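Local atomic coordinates of Myo-inositol phosphohydrolase (Mitsuokella multacida, PDB entry 4WU3), a protein that binds inositol-(1,3,4,5)-tetrakisphosphate and, as a PTP-like phosphatase, probably removes phosphate from phytate (myo-inositol hexakisphosphate). Residues 193-196 / 197-201. The protein carries 2 engineered substitutions. Numbering follows the deposited sequence.
Sequences RTEE and EMVKQ
Arg193 lays its guanidinium against Met198 and reaches Gln201 with one nitrogen. Met198 CG sits over the centre of one face, 3.5 Å above the plane, and the two side chains cross at about a right angle. Gln201 comes from the opposite direction and meets the guanidinium edge. Its OE1 accepts from Arg193 NH1 at 2.7 Å, with NH1 above the carbonyl plane. The arginine chain bends at chi3 (-66°), and its guanidinium ends up between Met198 CG and Gln201. NH2 is held by Glu99 and by Asn130 O. An alanine here is likely to leave Gln201 OE1 without this donor and Glu99 without this cationic partner, and to uncover Met198 CG. Thr194 and Glu197 form a capping box at the start of helix 195-201, which follows edge strand 192-193 of an antiparallel sheet. Thr194 OG1 accepts from Glu197 N at 3.1 Å. In return Glu197 OE1 accepts from Thr194 N at 3.1 Å, met on the anti side and 31° out of the carboxylate plane. Glu196 and Lys200, one turn apart, lie side by side. Glu196 OE2 and Lys200 NZ form a salt bridge at 3.3 Å, with a weak hydrogen bond in it. Glu195 turns its CB away from residues 197-201; its OE2 is hydrogen-bonded to His241 NE2.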
loop_
_atom_site.group_PDB
_atom_site.type_symbol
_atom_site.label_atom_id
_atom_site.label_comp_id
_atom_site.label_asym_id
_atom_site.label_seq_id
_atom_site.Cartn_x
_atom_site.Cartn_y
_atom_site.Cartn_z
ATOM N N ARG A 193 -32.346 6.366 -10.484
ATOM C CA ARG A 193 -31.634 5.895 -11.664
ATOM C C ARG A 193 -30.184 5.565 -11.337
ATOM O O ARG A 193 -29.576 6.195 -10.476
ATOM C CB ARG A 193 -31.672 6.953 -12.778
ATOM C CG ARG A 193 -33.056 7.179 -13.381
ATOM C CD ARG A 193 -33.097 8.323 -14.380
ATOM N NE ARG A 193 -32.852 9.620 -13.763
ATOM C CZ ARG A 193 -32.782 10.764 -14.437
ATOM N NH1 ARG A 193 -32.945 10.767 -15.752
ATOM N NH2 ARG A 193 -32.555 11.907 -13.800
ATOM N N THR A 194 -29.648 4.555 -12.020
ATOM C CA THR A 194 -28.206 4.357 -12.103
ATOM C C THR A 194 -27.648 5.458 -12.981
ATOM O O THR A 194 -28.401 6.115 -13.699
ATOM C CB THR A 194 -27.845 3.031 -12.782
ATOM O OG1 THR A 194 -28.376 3.015 -14.116
ATOM C CG2 THR A 194 -28.390 1.859 -11.995
ATOM N N GLU A 195 -26.337 5.655 -12.957
ATOM C CA GLU A 195 -25.730 6.690 -13.795
ATOM C C GLU A 195 -25.954 6.368 -15.261
ATOM O O GLU A 195 -26.169 7.260 -16.089
ATOM C CB GLU A 195 -24.228 6.825 -13.512
ATOM C CG GLU A 195 -23.566 7.971 -14.266
ATOM C CD GLU A 195 -22.173 8.285 -13.756
ATOM O OE1 GLU A 195 -21.979 8.376 -12.521
ATOM O OE2 GLU A 195 -21.269 8.449 -14.590
ATOM N N GLU A 196 -25.905 5.084 -15.578
ATOM C CA GLU A 196 -26.070 4.635 -16.953
ATOM C C GLU A 196 -27.428 5.063 -17.483
ATOM O O GLU A 196 -27.537 5.591 -18.589
ATOM C CB GLU A 196 -25.944 3.113 -17.034
ATOM C CG GLU A 196 -26.257 2.551 -18.403
ATOM C CD GLU A 196 -26.242 1.042 -18.423
ATOM O OE1 GLU A 196 -26.673 0.414 -17.431
ATOM O OE2 GLU A 196 -25.788 0.484 -19.434
ATOM N N GLU A 197 -28.464 4.818 -16.689
ATOM C CA GLU A 197 -29.814 5.182 -17.096
ATOM C C GLU A 197 -29.906 6.679 -17.333
ATOM O O GLU A 197 -30.454 7.109 -18.337
ATOM C CB GLU A 197 -30.844 4.732 -16.056
ATOM C CG GLU A 197 -31.089 3.229 -16.070
ATOM C CD GLU A 197 -31.924 2.745 -14.897
ATOM O OE1 GLU A 197 -31.888 3.374 -13.807
ATOM O OE2 GLU A 197 -32.600 1.707 -15.062
ATOM N N MET A 198 -29.342 7.468 -16.423
ATOM C CA MET A 198 -29.449 8.919 -16.522
ATOM C C MET A 198 -28.696 9.400 -17.750
ATOM O O MET A 198 -29.182 10.240 -18.499
ATOM C CB MET A 198 -28.910 9.574 -15.252
ATOM C CG MET A 198 -29.287 11.036 -15.079
ATOM S SD MET A 198 -28.048 12.091 -15.818
ATOM C CE MET A 198 -26.671 11.863 -14.694
ATOM N N VAL A 199 -27.520 8.837 -17.988
ATOM C CA VAL A 199 -26.689 9.273 -19.106
ATOM C C VAL A 199 -27.317 8.891 -20.444
ATOM O O VAL A 199 -27.316 9.673 -21.395
ATOM C CB VAL A 199 -25.252 8.699 -19.000
ATOM C CG1 VAL A 199 -24.497 8.882 -20.302
ATOM C CG2 VAL A 199 -24.498 9.386 -17.875
ATOM N N LYS A 200 -27.849 7.684 -20.524
ATOM C CA LYS A 200 -28.480 7.243 -21.752
ATOM C C LYS A 200 -29.778 8.000 -22.058
ATOM O O LYS A 200 -30.127 8.192 -23.218
ATOM C CB LYS A 200 -28.740 5.750 -21.686
ATOM C CG LYS A 200 -27.465 4.946 -21.763
ATOM C CD LYS A 200 -27.777 3.492 -22.019
ATOM C CE LYS A 200 -26.507 2.727 -22.307
ATOM N NZ LYS A 200 -26.778 1.272 -22.459
ATOM N N GLN A 201 -30.482 8.445 -21.024
ATOM C CA GLN A 201 -31.690 9.246 -21.229
ATOM C C GLN A 201 -31.348 10.606 -21.810
ATOM O O GLN A 201 -32.207 11.285 -22.367
ATOM C CB GLN A 201 -32.474 9.402 -19.926
ATOM C CG GLN A 201 -33.335 8.188 -19.652
ATOM C CD GLN A 201 -33.873 8.154 -18.246
ATOM O OE1 GLN A 201 -34.034 9.191 -17.600
ATOM N NE2 GLN A 201 -34.153 6.953 -17.757
#